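PDB 2A6V: Emp46p, which is a calcium-independent cargo receptor of yeast with a lectin-like carbohydrate recognition domain, involved in the secretion of glycoproteins. Local coordinates for residues A[43-48]-A[199-204]; A[73-78]-A[151-156]; A[83-88]-A[210-215]; A[119-124]-A[144-149]. All coordinates share one frame; numbering follows the deposited sequence.

Interaction 1: residues A[43-48]-A[199-204]; sequences VLTPGK and TSAIND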
loop_
_atom_site.group_PDB
_atom_site.type_symbol
_atom_site.label_atom_id
_atom_site.label_comp_id
_atom_site.label_asym_id
_atom_site.label_seq_id
_atom_site.Cartn_x
_atom_site.Cartn_y
_atom_site.Cartn_z
ATOM N N VAL A 43 10.259 1.291 9.061
ATOM C CA VAL A 43 9.485 0.445 9.938
ATOM C C VAL A 43 8.213 1.245 10.238
ATOM O O VAL A 43 8.258 2.287 10.921
ATOM C CB VAL A 43 10.243 0.091 11.225
ATOM C CG1 VAL A 43 9.361 -0.775 12.135
ATOM C CG2 VAL A 43 11.566 -0.609 10.890
ATOM N N LEU A 44 7.093 0.796 9.689
ATOM C CA LEU A 44 5.822 1.488 9.854
ATOM C C LEU A 44 5.316 1.358 11.270
ATOM O O LEU A 44 4.743 2.315 11.794
ATOM C CB LEU A 44 4.775 0.924 8.875
ATOM C CG LEU A 44 5.020 1.170 7.388
ATOM C CD1 LEU A 44 4.100 0.288 6.547
ATOM C CD2 LEU A 44 4.801 2.626 7.012
ATOM N N THR A 45 5.541 0.200 11.903
ATOM C CA THR A 45 4.973 -0.111 13.219
ATOM C C THR A 45 6.032 -0.621 14.201
ATOM O O THR A 45 6.049 -1.812 14.547
ATOM C CB THR A 45 3.848 -1.148 13.087
ATOM O OG1 THR A 45 4.317 -2.326 12.423
ATOM C CG2 THR A 45 2.733 -0.617 12.216
ATOM N N PRO A 46 6.927 0.269 14.624
ATOM C CA PRO A 46 8.089 -0.134 15.427
ATOM C C PRO A 46 7.843 -0.517 16.883
ATOM O O PRO A 46 8.737 -1.085 17.521
ATOM C CB PRO A 46 8.977 1.106 15.382
ATOM C CG PRO A 46 8.050 2.244 15.174
ATOM C CD PRO A 46 6.961 1.698 14.289
ATOM N N GLY A 47 6.690 -0.164 17.403
ATOM C CA GLY A 47 6.351 -0.442 18.790
ATOM C C GLY A 47 5.057 -1.212 18.944
ATOM O O GLY A 47 4.316 -1.411 17.990
ATOM N N LYS A 48 4.773 -1.609 20.177
ATOM C CA LYS A 48 3.512 -2.259 20.497
ATOM C C LYS A 48 2.371 -1.290 20.223
ATOM O O LYS A 48 2.406 -0.124 20.677
ATOM C CB LYS A 48 3.528 -2.656 21.988
ATOM C CG LYS A 48 4.566 -3.677 22.317
ATOM C CD LYS A 48 4.801 -3.806 23.829
ATOM C CE LYS A 48 3.861 -4.768 24.497
ATOM N NZ LYS A 48 4.248 -4.975 25.949
ATOM N N THR A 199 0.985 3.966 1.653
ATOM C CA THR A 199 0.897 2.723 2.399
ATOM C C THR A 199 0.752 3.054 3.874
ATOM O O THR A 199 1.208 4.110 4.347
ATOM C CB THR A 199 2.159 1.855 2.135
ATOM O OG1 THR A 199 2.027 0.609 2.811
ATOM C CG2 THR A 199 3.444 2.510 2.677
ATOM N N SER A 200 0.128 2.159 4.614
ATOM C CA SER A 200 0.005 2.295 6.044
ATOM C C SER A 200 -0.114 0.965 6.720
ATOM O O SER A 200 -0.462 -0.026 6.083
ATOM C CB SER A 200 -1.200 3.151 6.392
ATOM O OG SER A 200 -2.399 2.470 6.044
ATOM N N ALA A 201 0.144 0.922 8.010
ATOM C CA ALA A 201 -0.025 -0.302 8.757
ATOM C C ALA A 201 -0.334 -0.004 10.191
ATOM O O ALA A 201 -0.090 1.097 10.673
ATOM C CB ALA A 201 1.212 -1.168 8.658
ATOM N N ILE A 202 -0.890 -0.991 10.869
ATOM C CA ILE A 202 -1.102 -0.954 12.301
ATOM C C ILE A 202 -0.850 -2.366 12.837
ATOM O O ILE A 202 -1.164 -3.355 12.182
ATOM C CB ILE A 202 -2.537 -0.460 12.624
ATOM C CG1 ILE A 202 -2.706 -0.244 14.130
ATOM C CG2 ILE A 202 -3.613 -1.418 12.083
ATOM C CD1 ILE A 202 -4.083 0.312 14.485
ATOM N N ASN A 203 -0.247 -2.454 14.014
ATOM C CA ASN A 203 -0.012 -3.717 14.676
ATOM C C ASN A 203 -0.747 -3.738 16.022
ATOM O O ASN A 203 -1.662 -2.939 16.248
ATOM C CB ASN A 203 1.496 -3.992 14.790
ATOM C CG ASN A 203 2.179 -3.112 15.809
ATOM O OD1 ASN A 203 1.540 -2.283 16.442
ATOM N ND2 ASN A 203 3.509 -3.290 15.965
ATOM N N ASP A 204 -0.372 -4.679 16.888
ATOM C CA ASP A 204 -0.922 -4.792 18.236
ATOM C C ASP A 204 0.229 -5.045 19.203
ATOM O O ASP A 204 1.392 -4.782 18.869
ATOM C CB ASP A 204 -2.082 -5.815 18.294
ATOM C CG ASP A 204 -1.664 -7.250 18.030
ATOM O OD1 ASP A 204 -0.481 -7.573 18.182
ATOM O OD2 ASP A 204 -2.505 -8.130 17.669
#
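N203 reaches across to the 43-48 loop with its carboxamide, and the side chains of T45 and N203 pass one another, each heading toward the other's backbone. CG of N203 sits between its own backbone N and carbonyl carbon (chi1 72°), which lifts the amide toward the loop and lays its ND2 3.6 Å from CB of T45. From there ND2 of N203 donates to O of G47 at 2.9 Å; the carbonyl oxygen lies in the plane of the amide, and the N-H points at it within about 22° of a straight line. The same amide has partners beyond the loop, ND2 also bonding E208 O and OD1 accepting from T50 N, so its rotation is fixed from several directions. T45 turns its two branches to different tasks. Its methyl CG2 rests over the strand, 3.6 Å from O of A201, whereas OG1 is bonded to the backbone of E208 and F210. One residue earlier, L44 sends its CD1 branch to the methyl of A201, 3.9 Å from CB, so that A201 is touched by both L44 CD1 and T45 CG2. The loop, which joins strands 41-43 and 51-56 of different sheets, thus runs almost parallel to 199-204 and packs along the end of strand 196-202 in the beta sandwich of this legume-like lectin domain.

Interaction 2: residues A[73-78]-A[151-156]; sequences RSFGFR and YQDSMV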
loop_
_atom_site.group_PDB
_atom_site.type_symbol
_atom_site.label_atom_id
_atom_site.label_comp_id
_atom_site.label_asym_id
_atom_site.label_seq_id
_atom_site.Cartn_x
_atom_site.Cartn_y
_atom_site.Cartn_z
ATOM N N ARG A 73 7.989 -6.126 3.951
ATOM C CA ARG A 73 7.919 -7.362 4.699
ATOM C C ARG A 73 7.210 -7.161 6.030
ATOM O O ARG A 73 7.056 -6.042 6.510
ATOM C CB ARG A 73 9.307 -7.957 4.927
ATOM C CG ARG A 73 10.198 -7.106 5.809
ATOM C CD ARG A 73 11.614 -7.632 5.853
ATOM N NE ARG A 73 12.434 -6.744 6.662
ATOM C CZ ARG A 73 13.751 -6.774 6.717
ATOM N NH1 ARG A 73 14.450 -7.690 6.079
ATOM N NH2 ARG A 73 14.375 -5.883 7.473
ATOM N N SER A 74 6.804 -8.264 6.629
ATOM C CA SER A 74 6.349 -8.286 7.999
ATOM C C SER A 74 7.283 -9.217 8.733
ATOM O O SER A 74 7.439 -10.356 8.344
ATOM C CB SER A 74 4.937 -8.841 8.120
ATOM O OG SER A 74 4.626 -9.015 9.500
ATOM N N PHE A 75 7.911 -8.712 9.783
ATOM C CA PHE A 75 8.894 -9.460 10.548
ATOM C C PHE A 75 8.572 -9.489 12.035
ATOM O O PHE A 75 8.074 -8.512 12.616
ATOM C CB PHE A 75 10.280 -8.843 10.346
ATOM C CG PHE A 75 11.350 -9.536 11.119
ATOM C CD1 PHE A 75 11.789 -10.787 10.734
ATOM C CD2 PHE A 75 11.906 -8.943 12.250
ATOM C CE1 PHE A 75 12.780 -11.452 11.481
ATOM C CE2 PHE A 75 12.898 -9.595 12.984
ATOM C CZ PHE A 75 13.326 -10.847 12.597
ATOM N N GLY A 76 8.870 -10.611 12.668
ATOM C CA GLY A 76 8.874 -10.687 14.114
ATOM C C GLY A 76 7.687 -11.320 14.805
ATOM O O GLY A 76 7.749 -11.607 16.007
ATOM N N PHE A 77 6.596 -11.520 14.074
ATOM C CA PHE A 77 5.402 -12.077 14.659
ATOM C C PHE A 77 4.605 -12.912 13.683
ATOM O O PHE A 77 4.253 -12.449 12.603
ATOM C CB PHE A 77 4.470 -10.995 15.207
ATOM C CG PHE A 77 3.201 -11.552 15.786
ATOM C CD1 PHE A 77 3.240 -12.336 16.941
ATOM C CD2 PHE A 77 1.971 -11.341 15.167
ATOM C CE1 PHE A 77 2.085 -12.870 17.474
ATOM C CE2 PHE A 77 0.818 -11.878 15.711
ATOM C CZ PHE A 77 0.877 -12.645 16.855
ATOM N N ARG A 78 4.288 -14.136 14.093
ATOM C CA ARG A 78 3.347 -14.975 13.363
ATOM C C ARG A 78 2.328 -15.453 14.368
ATOM O O ARG A 78 2.681 -16.035 15.387
ATOM C CB ARG A 78 4.057 -16.159 12.712
ATOM C CG ARG A 78 3.104 -17.177 12.107
ATOM C CD ARG A 78 3.747 -18.160 11.129
ATOM N NE ARG A 78 4.083 -17.527 9.857
ATOM C CZ ARG A 78 3.207 -17.255 8.894
ATOM N NH1 ARG A 78 1.930 -17.554 9.051
ATOM N NH2 ARG A 78 3.595 -16.668 7.783
ATOM N N TYR A 151 2.763 -13.873 4.366
ATOM C CA TYR A 151 3.593 -12.678 4.626
ATOM C C TYR A 151 4.144 -12.610 6.079
ATOM O O TYR A 151 5.164 -11.969 6.288
ATOM C CB TYR A 151 2.841 -11.367 4.280
ATOM C CG TYR A 151 1.700 -11.096 5.206
ATOM C CD1 TYR A 151 1.906 -10.442 6.412
ATOM C CD2 TYR A 151 0.416 -11.549 4.908
ATOM C CE1 TYR A 151 0.859 -10.223 7.307
ATOM C CE2 TYR A 151 -0.643 -11.348 5.783
ATOM C CZ TYR A 151 -0.420 -10.669 6.984
ATOM O OH TYR A 151 -1.441 -10.493 7.903
ATOM N N GLN A 152 3.506 -13.205 7.078
ATOM C CA GLN A 152 3.955 -12.983 8.448
ATOM C C GLN A 152 5.329 -13.576 8.677
ATOM O O GLN A 152 5.645 -14.673 8.203
ATOM C CB GLN A 152 2.992 -13.548 9.483
ATOM C CG GLN A 152 1.681 -12.807 9.585
ATOM C CD GLN A 152 0.947 -13.185 10.837
ATOM O OE1 GLN A 152 0.887 -14.374 11.182
ATOM N NE2 GLN A 152 0.368 -12.207 11.512
ATOM N N ASP A 153 6.114 -12.819 9.425
ATOM C CA ASP A 153 7.388 -13.246 10.006
ATOM C C ASP A 153 8.367 -13.790 8.948
ATOM O O ASP A 153 8.772 -14.958 8.955
ATOM C CB ASP A 153 7.160 -14.213 11.164
ATOM C CG ASP A 153 8.397 -14.396 12.018
ATOM O OD1 ASP A 153 9.283 -13.511 12.002
ATOM O OD2 ASP A 153 8.565 -15.408 12.716
ATOM N N SER A 154 8.739 -12.886 8.058
ATOM C CA SER A 154 9.714 -13.139 6.984
ATOM C C SER A 154 10.740 -12.036 6.949
ATOM O O SER A 154 10.384 -10.872 6.846
ATOM C CB SER A 154 9.010 -13.200 5.635
ATOM O OG SER A 154 9.932 -13.559 4.621
ATOM N N MET A 155 12.016 -12.395 7.053
ATOM C CA MET A 155 13.100 -11.477 6.712
ATOM C C MET A 155 13.128 -11.210 5.214
ATOM O O MET A 155 13.523 -10.140 4.751
ATOM C CB MET A 155 14.461 -12.066 7.123
ATOM C CG MET A 155 14.641 -12.351 8.592
ATOM S SD MET A 155 16.251 -13.149 8.855
ATOM C CE MET A 155 15.968 -14.798 8.270
ATOM N N VAL A 156 12.739 -12.219 4.433
ATOM C CA VAL A 156 12.791 -12.105 2.995
ATOM C C VAL A 156 11.613 -11.247 2.548
ATOM O O VAL A 156 10.456 -11.606 2.790
ATOM C CB VAL A 156 12.657 -13.470 2.317
ATOM C CG1 VAL A 156 12.605 -13.303 0.825
ATOM C CG2 VAL A 156 13.800 -14.364 2.746
HETATM O O HOH W 1 5.802 -10.611 11.279
HETATM O O HOH W 2 6.589 -10.350 4.510
HETATM O O HOH W 3 6.798 -17.257 8.957
#
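S74 O receives the amide of S154, which lies 2.9 Å away at N in a nearly straight bond (174°). Around it the loop is gripped at both ends by arginines. R73, extended from CG to NE, brings NH1 to O of M155 at 2.9 Å, in the guanidinium plane and on a lone pair of the carbonyl, while its NE makes a salt bridge to E211. R78 bends at chi3 (-73°) to fold its guanidinium back over CB of Q152; NH2 then donates to O of Q152 at 2.9 Å, tilted out of both planes, and NH1 pairs with E123. Water 3 joins R78 NE to the same carbonyl, which therefore has two donors. The carboxylate of D153 takes the amide of G76, OD1 to N at 3.0 Å, approached from above its plane. Water 1 donates a hydrogen bond to S74 OG and accepts from the amides of F77 and D153; S74 OG is also bonded to E208. Water 2 links S74 N to Y151 O. Beside these polar links, CG of M155 packs 3.6 Å from CE1 of F75. The 151-156 loop, which leads from strand 145-148 into strand 158-165, thus fastens the end of strand 66-75, which is flanked in its sheet by strands 158-165 and 209-218.

Interaction 3: residues A[83-88]-A[210-215]; sequences GGLAFW and FEILKM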
loop_
_atom_site.group_PDB
_atom_site.type_symbol
_atom_site.label_atom_id
_atom_site.label_comp_id
_atom_site.label_asym_id
_atom_site.label_seq_id
_atom_site.Cartn_x
_atom_site.Cartn_y
_atom_site.Cartn_z
ATOM N N GLY A 83 -3.989 -6.749 13.116
ATOM C CA GLY A 83 -3.080 -5.838 12.454
ATOM C C GLY A 83 -2.922 -6.180 10.998
ATOM O O GLY A 83 -3.183 -7.296 10.572
ATOM N N GLY A 84 -2.490 -5.210 10.215
ATOM C CA GLY A 84 -2.328 -5.418 8.796
ATOM C C GLY A 84 -1.645 -4.263 8.113
ATOM O O GLY A 84 -1.398 -3.224 8.734
ATOM N N LEU A 85 -1.361 -4.449 6.820
ATOM C CA LEU A 85 -0.598 -3.559 5.966
ATOM C C LEU A 85 -1.404 -3.250 4.705
ATOM O O LEU A 85 -1.840 -4.158 3.986
ATOM C CB LEU A 85 0.718 -4.236 5.612
ATOM C CG LEU A 85 1.554 -3.609 4.506
ATOM C CD1 LEU A 85 2.097 -2.240 4.853
ATOM C CD2 LEU A 85 2.733 -4.533 4.170
ATOM N N ALA A 86 -1.637 -1.976 4.447
ATOM C CA ALA A 86 -2.473 -1.504 3.341
ATOM C C ALA A 86 -1.692 -0.693 2.335
ATOM O O ALA A 86 -0.790 0.073 2.711
ATOM C CB ALA A 86 -3.662 -0.698 3.870
ATOM N N PHE A 87 -2.044 -0.844 1.064
ATOM C CA PHE A 87 -1.534 -0.025 -0.022
ATOM C C PHE A 87 -2.709 0.682 -0.649
ATOM O O PHE A 87 -3.698 0.027 -0.972
ATOM C CB PHE A 87 -0.798 -0.898 -1.028
ATOM C CG PHE A 87 0.371 -1.587 -0.427
ATOM C CD1 PHE A 87 1.584 -0.927 -0.305
ATOM C CD2 PHE A 87 0.269 -2.885 0.046
ATOM C CE1 PHE A 87 2.661 -1.556 0.282
ATOM C CE2 PHE A 87 1.342 -3.507 0.629
ATOM C CZ PHE A 87 2.552 -2.840 0.752
ATOM N N TRP A 88 -2.575 1.984 -0.853
ATOM C CA TRP A 88 -3.690 2.846 -1.173
ATOM C C TRP A 88 -3.487 3.587 -2.488
ATOM O O TRP A 88 -2.374 4.066 -2.790
ATOM C CB TRP A 88 -3.844 3.917 -0.107
ATOM C CG TRP A 88 -4.011 3.446 1.282
ATOM C CD1 TRP A 88 -3.019 3.256 2.184
ATOM C CD2 TRP A 88 -5.235 3.124 1.958
ATOM N NE1 TRP A 88 -3.536 2.827 3.380
ATOM C CE2 TRP A 88 -4.898 2.736 3.265
ATOM C CE3 TRP A 88 -6.587 3.136 1.592
ATOM C CZ2 TRP A 88 -5.860 2.369 4.214
ATOM C CZ3 TRP A 88 -7.543 2.751 2.539
ATOM C CH2 TRP A 88 -7.161 2.374 3.828
ATOM N N PHE A 210 5.783 -4.195 10.409
ATOM C CA PHE A 210 5.491 -3.955 9.000
ATOM C C PHE A 210 6.481 -2.954 8.459
ATOM O O PHE A 210 6.613 -1.857 8.996
ATOM C CB PHE A 210 4.060 -3.441 8.824
ATOM C CG PHE A 210 3.004 -4.460 9.179
ATOM C CD1 PHE A 210 2.763 -5.538 8.339
ATOM C CD2 PHE A 210 2.273 -4.348 10.345
ATOM C CE1 PHE A 210 1.781 -6.463 8.629
ATOM C CE2 PHE A 210 1.289 -5.299 10.650
ATOM C CZ PHE A 210 1.060 -6.349 9.772
ATOM N N GLU A 211 7.161 -3.329 7.386
ATOM C CA GLU A 211 8.327 -2.586 6.888
ATOM C C GLU A 211 8.253 -2.353 5.398
ATOM O O GLU A 211 7.801 -3.225 4.656
ATOM C CB GLU A 211 9.610 -3.317 7.230
ATOM C CG GLU A 211 9.673 -3.734 8.688
ATOM C CD GLU A 211 10.980 -4.350 9.121
ATOM O OE1 GLU A 211 11.887 -4.504 8.277
ATOM O OE2 GLU A 211 11.110 -4.669 10.315
ATOM N N ILE A 212 8.721 -1.184 4.953
ATOM C CA ILE A 212 8.809 -0.827 3.539
ATOM C C ILE A 212 10.297 -0.681 3.173
ATOM O O ILE A 212 10.999 0.172 3.738
ATOM C CB ILE A 212 8.039 0.476 3.240
ATOM C CG1 ILE A 212 6.551 0.338 3.625
ATOM C CG2 ILE A 212 8.187 0.862 1.805
ATOM C CD1 ILE A 212 5.754 -0.681 2.816
ATOM N N LEU A 213 10.761 -1.461 2.211
ATOM C CA LEU A 213 12.167 -1.447 1.815
ATOM C C LEU A 213 12.405 -0.629 0.553
ATOM O O LEU A 213 13.492 -0.064 0.375
ATOM C CB LEU A 213 12.669 -2.877 1.589
ATOM C CG LEU A 213 13.068 -3.623 2.859
ATOM C CD1 LEU A 213 11.903 -3.886 3.767
ATOM C CD2 LEU A 213 13.771 -4.894 2.442
ATOM N N LYS A 214 11.408 -0.549 -0.337
ATOM C CA LYS A 214 11.558 0.102 -1.629
ATOM C C LYS A 214 10.177 0.462 -2.156
ATOM O O LYS A 214 9.164 -0.172 -1.819
ATOM C CB LYS A 214 12.290 -0.795 -2.618
ATOM C CG LYS A 214 12.650 -0.193 -3.945
ATOM C CD LYS A 214 13.648 -1.110 -4.751
ATOM C CE LYS A 214 13.539 -2.591 -4.438
ATOM N NZ LYS A 214 14.380 -3.425 -5.371
ATOM N N MET A 215 10.129 1.522 -2.936
ATOM C CA MET A 215 8.925 1.839 -3.706
ATOM C C MET A 215 9.303 2.579 -4.978
ATOM O O MET A 215 10.066 3.538 -4.928
ATOM C CB MET A 215 7.922 2.653 -2.882
ATOM C CG MET A 215 6.606 2.996 -3.635
ATOM S SD MET A 215 6.774 4.428 -4.742
ATOM C CE MET A 215 5.147 4.593 -5.376
#
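The ring of F210 lies against the backbone of strand 84-88, with C of G84 and N of L85 over one face, both offset toward its rim. The peptide link between the two residues is what the ring meets there. CZ of F210 comes 3.6 Å from CA of G84, and CD1 stands at the same distance, 3.6 Å, from CB of L85. At G83 a side chain would point toward the ring; its absence leaves the backbone close to F210. The first torsion of F210 sets CG anti to the carbonyl carbon (chi1 -67°), which swings the ring toward the opposite strand; S74 and A201 also touch it. The second flat group, F87, comes from the other strand. It approaches I212 from the opposite direction, and its CE1 is 4.1 Å from CD1 of I212, obliquely to the ring. The same methyl is 4.5 Å from CD1 of L85, a looser contact, so the tip of I212 faces both L85 and F87. F87 further meets the ring of W70 with planes about 45° apart, and T199 and L44 pack against I212. All six touching residues are buried; the side chains that meet are apolar, and the F210 ring also packs on a peptide group. The two strands approach to 8.5 Å, with N-to-C directions 38° apart, too distant for backbone pairing. They belong to the two different antiparallel sheets, and this packing of one sheet on the other forms part of the core of the beta sandwich, the concanavalin-like jelly roll of legume-type lectins.

Interaction 4: residues A[119-124]-A[144-149]; sequences DKLGES and FASCLF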
loop_
_atom_site.group_PDB
_atom_site.type_symbol
_atom_site.label_atom_id
_atom_site.label_comp_id
_atom_site.label_asym_id
_atom_site.label_seq_id
_atom_site.Cartn_x
_atom_site.Cartn_y
_atom_site.Cartn_z
ATOM N N ASP A 119 -10.833 -12.592 7.982
ATOM C CA ASP A 119 -11.521 -13.405 8.996
ATOM C C ASP A 119 -11.961 -14.741 8.455
ATOM O O ASP A 119 -12.184 -15.655 9.228
ATOM C CB ASP A 119 -12.673 -12.677 9.663
ATOM C CG ASP A 119 -13.598 -12.039 8.698
ATOM O OD1 ASP A 119 -13.234 -10.979 8.108
ATOM O OD2 ASP A 119 -14.757 -12.473 8.549
ATOM N N LYS A 120 -12.068 -14.858 7.136
ATOM C CA LYS A 120 -12.436 -16.139 6.525
ATOM C C LYS A 120 -11.363 -16.764 5.634
ATOM O O LYS A 120 -11.276 -17.997 5.556
ATOM C CB LYS A 120 -13.761 -16.001 5.790
ATOM C CG LYS A 120 -14.925 -15.782 6.766
ATOM C CD LYS A 120 -16.235 -15.615 6.064
ATOM C CE LYS A 120 -17.387 -15.507 7.080
ATOM N NZ LYS A 120 -18.694 -15.331 6.376
ATOM N N LEU A 121 -10.536 -15.951 4.979
ATOM C CA LEU A 121 -9.434 -16.484 4.145
ATOM C C LEU A 121 -8.152 -16.759 4.918
ATOM O O LEU A 121 -7.261 -17.514 4.470
ATOM C CB LEU A 121 -9.078 -15.498 3.054
ATOM C CG LEU A 121 -10.129 -15.145 2.016
ATOM C CD1 LEU A 121 -9.624 -13.982 1.164
ATOM C CD2 LEU A 121 -10.455 -16.336 1.171
ATOM N N GLY A 122 -8.001 -16.084 6.045
ATOM C CA GLY A 122 -6.733 -16.028 6.725
ATOM C C GLY A 122 -5.755 -15.146 5.959
ATOM O O GLY A 122 -6.133 -14.163 5.340
ATOM N N GLU A 123 -4.501 -15.559 6.012
ATOM C CA GLU A 123 -3.354 -14.809 5.502
ATOM C C GLU A 123 -3.507 -14.568 4.001
ATOM O O GLU A 123 -3.537 -15.508 3.203
ATOM C CB GLU A 123 -2.117 -15.619 5.816
ATOM C CG GLU A 123 -0.880 -14.809 6.038
ATOM C CD GLU A 123 0.289 -15.614 6.585
ATOM O OE1 GLU A 123 1.379 -15.030 6.581
ATOM O OE2 GLU A 123 0.156 -16.801 6.990
ATOM N N SER A 124 -3.687 -13.314 3.613
ATOM C CA SER A 124 -4.180 -13.000 2.287
ATOM C C SER A 124 -3.954 -11.566 1.856
ATOM O O SER A 124 -3.643 -10.706 2.696
ATOM C CB SER A 124 -5.692 -13.295 2.215
ATOM O OG SER A 124 -6.398 -12.472 3.126
ATOM N N PHE A 144 -13.415 -7.091 -3.800
ATOM C CA PHE A 144 -13.700 -7.457 -5.191
ATOM C C PHE A 144 -12.708 -8.470 -5.765
ATOM O O PHE A 144 -12.975 -9.107 -6.787
ATOM C CB PHE A 144 -13.788 -6.242 -6.104
ATOM C CG PHE A 144 -12.481 -5.577 -6.355
ATOM C CD1 PHE A 144 -11.647 -5.999 -7.399
ATOM C CD2 PHE A 144 -12.068 -4.519 -5.571
ATOM C CE1 PHE A 144 -10.415 -5.374 -7.623
ATOM C CE2 PHE A 144 -10.849 -3.915 -5.793
ATOM C CZ PHE A 144 -10.028 -4.328 -6.828
ATOM N N ALA A 145 -11.579 -8.632 -5.093
ATOM C CA ALA A 145 -10.575 -9.599 -5.495
ATOM C C ALA A 145 -9.734 -10.018 -4.312
ATOM O O ALA A 145 -9.666 -9.326 -3.294
ATOM C CB ALA A 145 -9.693 -9.025 -6.568
ATOM N N SER A 146 -9.091 -11.168 -4.443
ATOM C CA SER A 146 -8.290 -11.715 -3.358
ATOM C C SER A 146 -7.327 -12.770 -3.860
ATOM O O SER A 146 -7.502 -13.329 -4.939
ATOM C CB SER A 146 -9.166 -12.281 -2.255
ATOM O OG SER A 146 -9.798 -13.487 -2.680
ATOM N N CYS A 147 -6.315 -13.036 -3.051
ATOM C CA CYS A 147 -5.500 -14.240 -3.147
ATOM C C CYS A 147 -4.966 -14.605 -1.768
ATOM O O CYS A 147 -4.878 -13.766 -0.865
ATOM C CB CYS A 147 -4.372 -14.096 -4.158
ATOM S SG CYS A 147 -3.112 -12.862 -3.729
ATOM N N LEU A 148 -4.612 -15.861 -1.579
ATOM C CA LEU A 148 -3.986 -16.306 -0.362
ATOM C C LEU A 148 -2.493 -16.038 -0.541
ATOM O O LEU A 148 -1.924 -16.316 -1.594
ATOM C CB LEU A 148 -4.268 -17.784 -0.115
ATOM C CG LEU A 148 -5.742 -18.172 -0.136
ATOM C CD1 LEU A 148 -5.882 -19.660 0.184
ATOM C CD2 LEU A 148 -6.563 -17.314 0.824
ATOM N N PHE A 149 -1.887 -15.461 0.482
ATOM C CA PHE A 149 -0.484 -15.037 0.386
ATOM C C PHE A 149 0.166 -14.999 1.776
ATOM O O PHE A 149 -0.331 -14.356 2.698
ATOM C CB PHE A 149 -0.397 -13.656 -0.279
ATOM C CG PHE A 149 1.014 -13.217 -0.532
ATOM C CD1 PHE A 149 1.741 -13.743 -1.577
ATOM C CD2 PHE A 149 1.641 -12.356 0.353
ATOM C CE1 PHE A 149 3.049 -13.361 -1.777
ATOM C CE2 PHE A 149 2.955 -11.977 0.139
ATOM C CZ PHE A 149 3.644 -12.474 -0.903
#
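L121 and L148 meet at a slant, each with CG anti to its own carbonyl carbon (chi1 -62° and -53°). This places CD2 of L148 3.8 Å from CB of L121, and it also lies 3.7 Å from O of L121. The CD1 branch of L121 reaches S146, 3.8 Å from its CB. S124 adopts a different conformation, with OG between its backbone N and carbonyl carbon. Its hydroxyl is thereby folded back onto its own segment, where it donates to O of G122 at 2.8 Å, and its CB is left close to O of C147. That internal bond probably steadies the turn, whose backbone at G122 has positive phi. E123 is extended beyond CG, and its CG rests 3.4 Å from O of F149 on the way to its polar end. OE2 forms a salt bridge to R78, while OE1 accepts from the amides of Y151 and Q152. The backbone of E123 adds the direct bond across the contact, F149 N to E123 O at 3.2 Å. S124 and L148 form an antiparallel non-hydrogen-bonded pair. C147 points away and is disulfide-bonded to C181 of strand 179-184, in the other sheet. The contact is the end of a beta strand pair, joining 124-131 to the outermost strand 145-148 of the lectin sandwich.

Followed from the N terminus, interaction 1 opens first and, with its partner at 199-204, closes a loop of 150 residues. Interaction 2 (73-78 with 151-156) lies within that span, and interaction 4 (119-124 with 144-149) within interaction 2. The segments of interaction 3, 83-88 and 210-215, alternate along the chain with those of both interaction 1 and interaction 2, crossing them, while enclosing interaction 4. Interactions 1 and 3 touch where strand 196-202 pairs with strand 84-90, and R73 to E211 connects 2 to 3. E123 carries the link from 4 to 2. Interaction 3 packs the sheets together, 1 and 2 fasten loops to strands 196-202 and 66-75, and 4 adds the outermost strand 145-148.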